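Local coordinates for probable E3 ubiquitin-protein ligase HERC1 (Homo sapiens, PDB 4QT6) that probably acts as an E3 ubiquitin ligase, here represented by its SPRY domain, a beta-sandwich module that in relatives commonly mediates protein recognition, at residues A[16-27]-A[141-152]. Sequence-based numbering, arbitrary orientation. Where two conformers were deposited one is given.
With ARF (formamide), chain H; ARF (formamide), chain B; ARF (formamide), chain G.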
# COMPACT_ATOMS: atom_id res chain seq x y z
N GLN A 16 0.31 -10.80 -10.07
CA GLN A 16 1.22 -10.37 -9.00
C GLN A 16 1.49 -8.88 -9.02
O GLN A 16 2.02 -8.34 -8.05
CB GLN A 16 2.60 -11.06 -9.19
CG GLN A 16 2.60 -12.58 -9.32
CD GLN A 16 4.01 -13.15 -9.57
OE1 GLN A 16 4.94 -12.43 -9.99
NE2 GLN A 16 4.17 -14.44 -9.36
N ILE A 17 1.20 -8.22 -10.13
CA ILE A 17 1.56 -6.82 -10.30
C ILE A 17 0.33 -5.96 -10.51
O ILE A 17 -0.61 -6.35 -11.21
CB ILE A 17 2.58 -6.65 -11.45
CG1 ILE A 17 3.94 -7.22 -10.98
CG2 ILE A 17 2.76 -5.20 -11.90
CD1 ILE A 17 4.90 -7.45 -12.12
N LEU A 18 0.34 -4.79 -9.88
CA LEU A 18 -0.69 -3.80 -10.12
C LEU A 18 -0.05 -2.66 -10.90
O LEU A 18 0.97 -2.08 -10.48
CB LEU A 18 -1.28 -3.27 -8.81
CG LEU A 18 -2.49 -2.34 -8.98
CD1 LEU A 18 -3.72 -3.13 -9.34
CD2 LEU A 18 -2.72 -1.52 -7.70
N THR A 19 -0.66 -2.35 -12.05
CA THR A 19 -0.16 -1.31 -12.93
C THR A 19 -1.15 -0.17 -13.00
O THR A 19 -2.34 -0.39 -13.21
CB THR A 19 0.08 -1.90 -14.34
OG1 THR A 19 1.09 -2.91 -14.25
CG2 THR A 19 0.50 -0.80 -15.34
N HIS A 20 -0.65 1.06 -12.84
CA HIS A 20 -1.50 2.23 -12.86
C HIS A 20 -1.92 2.44 -14.32
O HIS A 20 -1.06 2.52 -15.19
CB HIS A 20 -0.76 3.45 -12.33
CG HIS A 20 -1.61 4.66 -12.23
ND1 HIS A 20 -1.08 5.93 -12.11
CD2 HIS A 20 -2.95 4.82 -12.22
CE1 HIS A 20 -2.06 6.81 -12.01
NE2 HIS A 20 -3.20 6.16 -12.11
N GLY A 21 -3.22 2.45 -14.56
CA GLY A 21 -3.76 2.52 -15.92
C GLY A 21 -4.37 3.86 -16.22
O GLY A 21 -3.98 4.89 -15.66
N SER A 22 -5.32 3.84 -17.15
CA SER A 22 -6.02 5.05 -17.56
C SER A 22 -7.12 5.43 -16.58
O SER A 22 -7.62 4.59 -15.83
CB SER A 22 -6.65 4.85 -18.95
OG SER A 22 -7.76 3.96 -18.88
N GLY A 23 -7.51 6.70 -16.61
CA GLY A 23 -8.65 7.16 -15.84
C GLY A 23 -8.31 8.06 -14.67
O GLY A 23 -9.21 8.51 -13.96
N GLY A 24 -7.01 8.33 -14.48
CA GLY A 24 -6.53 9.22 -13.42
C GLY A 24 -6.09 8.44 -12.19
O GLY A 24 -5.58 7.33 -12.29
N LYS A 25 -6.30 9.02 -11.01
CA LYS A 25 -5.87 8.39 -9.76
C LYS A 25 -6.59 7.06 -9.56
O LYS A 25 -7.72 6.85 -10.02
CB LYS A 25 -6.12 9.32 -8.58
CG LYS A 25 -5.38 10.64 -8.68
CD LYS A 25 -5.56 11.42 -7.40
CE LYS A 25 -5.10 12.86 -7.51
NZ LYS A 25 -5.27 13.50 -6.18
N GLY A 26 -5.95 6.12 -8.86
CA GLY A 26 -6.53 4.79 -8.77
C GLY A 26 -5.99 3.97 -7.62
O GLY A 26 -5.12 4.43 -6.88
N TYR A 27 -6.50 2.74 -7.49
CA TYR A 27 -6.06 1.82 -6.43
C TYR A 27 -6.28 0.38 -6.86
O TYR A 27 -7.03 0.09 -7.79
CB TYR A 27 -6.82 2.08 -5.12
CG TYR A 27 -8.30 1.80 -5.22
CD1 TYR A 27 -8.79 0.51 -5.13
CD2 TYR A 27 -9.19 2.82 -5.47
CE1 TYR A 27 -10.13 0.25 -5.29
CE2 TYR A 27 -10.53 2.57 -5.59
CZ TYR A 27 -11.00 1.29 -5.52
OH TYR A 27 -12.35 1.03 -5.64
N MSE A 141 -2.12 2.44 -3.92
CA MSE A 141 -2.89 3.56 -4.48
C MSE A 141 -1.93 4.43 -5.26
O MSE A 141 -0.79 4.59 -4.85
CB MSE A 141 -3.52 4.30 -3.29
CG MSE A 141 -4.51 5.41 -3.60
SE MSE A 141 -3.64 7.16 -3.92
CE MSE A 141 -2.04 7.04 -2.79
N PHE A 142 -2.40 4.99 -6.37
CA PHE A 142 -1.62 5.93 -7.16
C PHE A 142 -2.35 7.27 -7.23
O PHE A 142 -3.52 7.31 -7.61
CB PHE A 142 -1.43 5.38 -8.57
CG PHE A 142 -0.82 4.01 -8.63
CD1 PHE A 142 0.53 3.80 -8.32
CD2 PHE A 142 -1.60 2.92 -9.03
CE1 PHE A 142 1.07 2.54 -8.39
CE2 PHE A 142 -1.04 1.64 -9.10
CZ PHE A 142 0.28 1.46 -8.77
N TYR A 143 -1.65 8.34 -6.86
CA TYR A 143 -2.25 9.69 -6.90
C TYR A 143 -1.77 10.50 -8.08
O TYR A 143 -2.20 11.66 -8.24
CB TYR A 143 -2.04 10.46 -5.59
CG TYR A 143 -0.61 10.62 -5.15
CD1 TYR A 143 0.18 11.62 -5.67
CD2 TYR A 143 -0.05 9.75 -4.23
CE1 TYR A 143 1.49 11.76 -5.29
CE2 TYR A 143 1.27 9.89 -3.82
CZ TYR A 143 2.03 10.91 -4.33
OH TYR A 143 3.33 11.05 -3.92
N SER A 144 -0.90 9.91 -8.89
CA SER A 144 -0.54 10.50 -10.15
C SER A 144 -1.70 10.48 -11.14
O SER A 144 -2.64 9.67 -11.03
CB SER A 144 0.66 9.76 -10.73
OG SER A 144 0.41 8.37 -10.73
N SER A 145 -1.65 11.39 -12.11
CA SER A 145 -2.69 11.48 -13.13
C SER A 145 -2.42 10.51 -14.28
O SER A 145 -3.34 9.93 -14.84
CB SER A 145 -2.75 12.91 -13.68
OG SER A 145 -1.48 13.32 -14.13
N ASN A 146 -1.15 10.37 -14.63
CA ASN A 146 -0.74 9.58 -15.77
C ASN A 146 -0.52 8.12 -15.39
O ASN A 146 -0.11 7.82 -14.27
CB ASN A 146 0.56 10.12 -16.35
CG ASN A 146 0.39 11.48 -17.00
OD1 ASN A 146 -0.72 11.91 -17.29
ND2 ASN A 146 1.51 12.15 -17.23
N PRO A 147 -0.78 7.22 -16.33
CA PRO A 147 -0.50 5.81 -16.12
C PRO A 147 0.98 5.47 -15.98
O PRO A 147 1.86 6.28 -16.32
CB PRO A 147 -1.05 5.14 -17.37
CG PRO A 147 -1.14 6.21 -18.40
CD PRO A 147 -1.36 7.48 -17.66
N GLY A 148 1.26 4.26 -15.51
CA GLY A 148 2.57 3.64 -15.70
C GLY A 148 3.29 3.00 -14.55
O GLY A 148 4.17 2.14 -14.76
N GLU A 149 3.00 3.45 -13.34
CA GLU A 149 3.69 2.90 -12.18
C GLU A 149 3.30 1.44 -12.04
O GLU A 149 2.21 1.07 -12.44
CB GLU A 149 3.31 3.61 -10.89
CG GLU A 149 3.65 5.09 -10.79
CD GLU A 149 2.57 5.99 -11.32
OE1 GLU A 149 1.60 5.51 -11.93
OE2 GLU A 149 2.68 7.21 -11.12
N LYS A 150 4.19 0.63 -11.46
CA LYS A 150 3.93 -0.79 -11.24
C LYS A 150 4.44 -1.26 -9.89
O LYS A 150 5.58 -0.95 -9.52
CB LYS A 150 4.57 -1.66 -12.34
CG LYS A 150 4.06 -1.41 -13.74
CD LYS A 150 4.65 -2.45 -14.67
CE LYS A 150 4.30 -2.12 -16.12
NZ LYS A 150 4.34 -3.30 -17.03
N VAL A 151 3.61 -1.98 -9.16
CA VAL A 151 3.99 -2.53 -7.84
C VAL A 151 3.67 -4.01 -7.80
O VAL A 151 2.56 -4.43 -8.17
CB VAL A 151 3.23 -1.80 -6.70
CG1 VAL A 151 3.59 -2.36 -5.32
CG2 VAL A 151 3.50 -0.31 -6.74
N LYS A 152 4.62 -4.80 -7.31
CA LYS A 152 4.45 -6.23 -7.14
C LYS A 152 4.14 -6.56 -5.68
O LYS A 152 4.80 -6.04 -4.77
CB LYS A 152 5.73 -6.95 -7.57
CG LYS A 152 5.68 -8.46 -7.44
CD LYS A 152 6.90 -9.11 -8.06
CE LYS A 152 6.85 -10.61 -7.87
NZ LYS A 152 7.85 -11.35 -8.68
N ARF H . -8.41 1.92 -16.38
C ARF H . -7.45 1.00 -16.45
O ARF H . -6.60 1.08 -17.33
N ARF B . 5.78 13.34 -6.32
C ARF B . 5.20 13.92 -5.28
O ARF B . 4.41 13.31 -4.57
N ARF G . 4.07 11.26 -10.13
C ARF G . 3.63 12.08 -9.17
O ARF G . 2.51 12.57 -9.24
O HOH W 1 -4.32 7.67 -15.62
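With CG of His-20 trans to its backbone N (chi1 -176°) and CG of Phe-142 trans to its carbonyl carbon (chi1 -55°), the two side chains run past one another head to tail. Their rings, 15° from parallel, are so far offset that little of one covers the other; instead each CB sits over the other's face, in CH-pi contacts of 3.7 Å from His-20 CB or Phe-142 CB to the partner centroid. The carboxylate of Glu-149 lies beside the imidazole, where OE1 accepts from His-20 ND1 at 2.7 Å, in the ring plane. Histidine suits this place because its other nitrogen serves too: NE2 donates to Gly-24 O at 2.7 Å, almost straight. With both nitrogens donating, the ring is probably protonated, a state the carboxylate would favour. Ser-144 OG holds Glu-149 OE2 at 2.6 Å.

The contact spans both sheets of the SPRY beta-sandwich: strand 17-20 pairs antiparallel with 150-154, and 26-30 with 137-142. His-20, ending strand 17-20, reaches by its two nitrogens to loops 21-25 and 143-149, which lead from one sheet to the other. A leucine in its place would probably leave Glu-149 OE1 and Gly-24 O without their donor. Leu-18 sets CD2 against Phe-142 CE2, 3.8 Å away. Between the two loops, a water links Gly-21 O, Gly-24 N and Ser-145 O. Position 24 suits glycine: at its positive phi a CB would collide with Gly-23 O.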